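PDB 6LKI: sensor protein kinase HptS from Staphylococcus aureus, which is a sensor histidine kinase, probably of a two-component system, whose sensor part probably receives its signal through a partner protein. Local coordinates for residues Tyr61-Gly66 against Lys101-Asn106. Numbering follows the deposited sequence.
Sequences YYELSG and KIYMAN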
ATOM      1  N   TYR B  61     -16.836  -5.544  -8.906  1.00 29.76           N
ATOM      2  CA  TYR B  61     -16.244  -4.218  -8.803  1.00 28.46           C
ATOM      3  C   TYR B  61     -14.787  -4.305  -9.223  1.00 28.69           C
ATOM      4  O   TYR B  61     -14.063  -5.204  -8.782  1.00 29.55           O
ATOM      5  CB  TYR B  61     -16.362  -3.665  -7.380  1.00 27.21           C
ATOM      6  CG  TYR B  61     -17.789  -3.383  -6.980  1.00 25.90           C
ATOM      7  CD1 TYR B  61     -18.443  -2.250  -7.440  1.00 28.23           C
ATOM      8  CD2 TYR B  61     -18.491  -4.264  -6.168  1.00 27.71           C
ATOM      9  CE1 TYR B  61     -19.755  -1.994  -7.092  1.00 30.07           C
ATOM     10  CE2 TYR B  61     -19.802  -4.016  -5.812  1.00 29.21           C
ATOM     11  CZ  TYR B  61     -20.428  -2.879  -6.276  1.00 31.74           C
ATOM     12  OH  TYR B  61     -21.733  -2.625  -5.929  1.00 32.66           O
ATOM     13  N   TYR B  62     -14.363  -3.386 -10.083  1.00 25.37           N
ATOM     14  CA  TYR B  62     -12.974  -3.327 -10.502  1.00 25.55           C
ATOM     15  C   TYR B  62     -12.257  -2.179  -9.804  1.00 29.43           C
ATOM     16  O   TYR B  62     -12.851  -1.141  -9.497  1.00 29.50           O
ATOM     17  CB  TYR B  62     -12.851  -3.174 -12.023  1.00 26.10           C
ATOM     18  CG  TYR B  62     -13.556  -1.967 -12.613  1.00 29.51           C
ATOM     19  CD1 TYR B  62     -12.966  -0.706 -12.587  1.00 28.41           C
ATOM     20  CD2 TYR B  62     -14.797  -2.095 -13.220  1.00 26.79           C
ATOM     21  CE1 TYR B  62     -13.607   0.396 -13.131  1.00 25.78           C
ATOM     22  CE2 TYR B  62     -15.442  -1.002 -13.770  1.00 27.96           C
ATOM     23  CZ  TYR B  62     -14.844   0.240 -13.723  1.00 27.25           C
ATOM     24  OH  TYR B  62     -15.487   1.328 -14.268  1.00 29.77           O
ATOM     25  N   GLU B  63     -10.972  -2.390  -9.540  1.00 25.13           N
ATOM     26  CA  GLU B  63     -10.072  -1.351  -9.051  1.00 28.56           C
ATOM     27  C   GLU B  63      -8.859  -1.342  -9.970  1.00 28.77           C
ATOM     28  O   GLU B  63      -8.101  -2.316 -10.012  1.00 30.62           O
ATOM     29  CB  GLU B  63      -9.664  -1.597  -7.596  1.00 29.83           C
ATOM     30  CG  GLU B  63     -10.776  -1.350  -6.585  1.00 31.38           C
ATOM     31  CD  GLU B  63     -10.273  -1.339  -5.151  1.00 34.06           C
ATOM     32  OE1 GLU B  63      -9.096  -1.690  -4.927  1.00 37.40           O
ATOM     33  OE2 GLU B  63     -11.057  -0.980  -4.246  1.00 32.39           O
ATOM     34  N   LEU B  64      -8.694  -0.262 -10.728  1.00 26.76           N
ATOM     35  CA  LEU B  64      -7.554  -0.080 -11.619  1.00 29.49           C
ATOM     36  C   LEU B  64      -6.633   0.945 -10.971  1.00 29.76           C
ATOM     37  O   LEU B  64      -6.953   2.139 -10.935  1.00 27.78           O
ATOM     38  CB  LEU B  64      -8.005   0.371 -13.007  1.00 28.88           C
ATOM     39  CG  LEU B  64      -6.939   0.396 -14.103  1.00 29.62           C
ATOM     40  CD1 LEU B  64      -6.332  -0.986 -14.306  1.00 27.77           C
ATOM     41  CD2 LEU B  64      -7.526   0.928 -15.404  1.00 30.32           C
ATOM     42  N   SER B  65      -5.498   0.481 -10.456  1.00 25.52           N
ATOM     43  CA  SER B  65      -4.622   1.295  -9.624  1.00 29.19           C
ATOM     44  C   SER B  65      -3.311   1.569 -10.346  1.00 32.12           C
ATOM     45  O   SER B  65      -2.659   0.641 -10.838  1.00 32.16           O
ATOM     46  CB  SER B  65      -4.351   0.608  -8.286  1.00 31.29           C
ATOM     47  OG  SER B  65      -5.563   0.322  -7.609  1.00 34.22           O
ATOM     48  N   GLY B  66      -2.928   2.841 -10.396  1.00 31.89           N
ATOM     49  CA  GLY B  66      -1.650   3.240 -10.931  1.00 33.22           C
ATOM     50  C   GLY B  66      -1.020   4.313 -10.070  1.00 33.71           C
ATOM     51  O   GLY B  66      -1.555   4.686  -9.022  1.00 37.41           O
ATOM     52  N   LYS B 101      -7.632  -5.241 -10.186  1.00 27.61           N
ATOM     53  CA  LYS B 101      -8.242  -6.203  -9.335  1.00 29.83           C
ATOM     54  C   LYS B 101      -9.739  -6.207  -9.507  1.00 30.24           C
ATOM     55  O   LYS B 101     -10.314  -5.197  -9.574  1.00 30.74           O
ATOM     56  CB  LYS B 101      -7.916  -5.892  -7.913  1.00 27.98           C
ATOM     57  CG  LYS B 101      -6.463  -5.766  -7.657  1.00 34.62           C
ATOM     58  CD  LYS B 101      -6.203  -6.015  -6.207  1.00 38.56           C
ATOM     59  CE  LYS B 101      -5.121  -5.125  -5.695  1.00 53.71           C
ATOM     60  NZ  LYS B 101      -3.782  -5.467  -6.231  1.00 58.17           N
ATOM     61  N   ILE B 102     -10.333  -7.387  -9.537  1.00 29.38           N
ATOM     62  CA  ILE B 102     -11.775  -7.546  -9.692  1.00 28.08           C
ATOM     63  C   ILE B 102     -12.307  -8.275  -8.466  1.00 29.17           C
ATOM     64  O   ILE B 102     -11.817  -9.357  -8.120  1.00 29.14           O
ATOM     65  CB  ILE B 102     -12.131  -8.303 -10.983  1.00 30.88           C
ATOM     66  CG1 ILE B 102     -11.673  -7.502 -12.205  1.00 31.16           C
ATOM     67  CG2 ILE B 102     -13.625  -8.574 -11.050  1.00 30.73           C
ATOM     68  CD1 ILE B 102     -11.960  -8.179 -13.525  1.00 32.31           C
ATOM     69  N   TYR B 103     -13.298  -7.679  -7.810  1.00 29.07           N
ATOM     70  CA  TYR B 103     -13.888  -8.219  -6.596  1.00 31.16           C
ATOM     71  C   TYR B 103     -15.320  -8.657  -6.866  1.00 31.56           C
ATOM     72  O   TYR B 103     -16.044  -8.008  -7.627  1.00 30.49           O
ATOM     73  CB  TYR B 103     -13.876  -7.183  -5.466  1.00 31.66           C
ATOM     74  CG  TYR B 103     -12.494  -6.729  -5.058  1.00 28.48           C
ATOM     75  CD1 TYR B 103     -11.856  -5.693  -5.727  1.00 30.67           C
ATOM     76  CD2 TYR B 103     -11.828  -7.337  -4.003  1.00 35.49           C
ATOM     77  CE1 TYR B 103     -10.591  -5.276  -5.357  1.00 34.10           C
ATOM     78  CE2 TYR B 103     -10.564  -6.925  -3.624  1.00 34.05           C
ATOM     79  CZ  TYR B 103      -9.951  -5.895  -4.305  1.00 34.51           C
ATOM     80  OH  TYR B 103      -8.692  -5.484  -3.933  1.00 37.98           O
ATOM     81  N   MET B 104     -15.724  -9.754  -6.234  1.00 30.60           N
ATOM     82  CA  MET B 104     -17.093 -10.247  -6.302  1.00 33.94           C
ATOM     83  C   MET B 104     -17.790  -9.919  -4.989  1.00 35.54           C
ATOM     84  O   MET B 104     -17.349 -10.360  -3.922  1.00 35.18           O
ATOM     85  CB  MET B 104     -17.124 -11.752  -6.574  1.00 36.56           C
ATOM     86  CG  MET B 104     -18.516 -12.316  -6.821  1.00 40.19           C
ATOM     87  SD  MET B 104     -19.382 -12.758  -5.299  1.00 43.08           S
ATOM     88  CE  MET B 104     -18.454 -14.201  -4.787  1.00 42.86           C
ATOM     89  N   ALA B 105     -18.875  -9.148  -5.067  1.00 34.37           N
ATOM     90  CA  ALA B 105     -19.639  -8.788  -3.878  1.00 38.80           C
ATOM     91  C   ALA B 105     -20.814  -9.729  -3.643  1.00 40.93           C
ATOM     92  O   ALA B 105     -21.141 -10.032  -2.490  1.00 40.10           O
ATOM     93  CB  ALA B 105     -20.139  -7.345  -3.990  1.00 32.58           C
ATOM     94  N   ASN B 106     -21.449 -10.194  -4.715  1.00 38.83           N
ATOM     95  CA  ASN B 106     -22.553 -11.144  -4.641  1.00 41.89           C
ATOM     96  C   ASN B 106     -22.800 -11.681  -6.044  1.00 41.37           C
ATOM     97  O   ASN B 106     -22.249 -11.179  -7.028  1.00 38.59           O
ATOM     98  CB  ASN B 106     -23.823 -10.504  -4.068  1.00 42.44           C
ATOM     99  CG  ASN B 106     -24.327  -9.346  -4.909  1.00 41.09           C
ATOM    100  OD1 ASN B 106     -24.874  -9.542  -5.996  1.00 45.96           O
ATOM    101  ND2 ASN B 106     -24.147  -8.129  -4.408  1.00 45.76           N
TER
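Tyr61 and Tyr103 face each other as a hydrogen-bonded pair at the middle of a four-stranded antiparallel sheet of 2-1-4-3 order, an arrangement consistent with a PAS-like sensor domain. Strands 59-66 and 97-106 are its two inner strands, and their segments run at 158° to each other.

Four backbone bonds join them in two reciprocal pairs. Tyr103 N gives to Tyr61 O at 2.8 Å, nearly straight at the hydrogen, and Tyr61 N returns the bond to Tyr103 O at 2.9 Å. Two residues on, Glu63 N to Lys101 O (2.9 Å) and Lys101 N to Glu63 O (3.0 Å) repeat the pattern. Between them Tyr62 and Ile102 form a non-hydrogen-bonded pair, closed by two CA-H...O contacts: Ile102 CA to Tyr61 O and Tyr62 CA to Lys101 O. Tyr61 O and Lys101 O thus each take an N-H and a CA-H.

Tyr62 and Ile102 share one face of the sheet, where the Tyr62 side chain packs on Leu49, Leu50 and Ile53 of helix 39-55. With CG between its backbone N and carbonyl carbon (chi1 57°), that ring leads away from Ile102, and Tyr62 CB comes no nearer than 4.5 Å to Ile102 CG1.

On the other face lie Tyr61, Glu63, Lys101 and Tyr103. The Glu63 side chain, extended beyond CG, crosses Tyr103 obliquely, its carboxylate 65° from the ring plane, with Glu63 OE1 3.9 Å from Tyr103 CE1. Lys101 bends off, and outside the two segments its NZ makes a salt bridge to an acidic side chain of another protein's chain. Farther along, Ala105 CB meets the Tyr61 ring edge-on and in its plane, 3.8 Å from Tyr61 CE2.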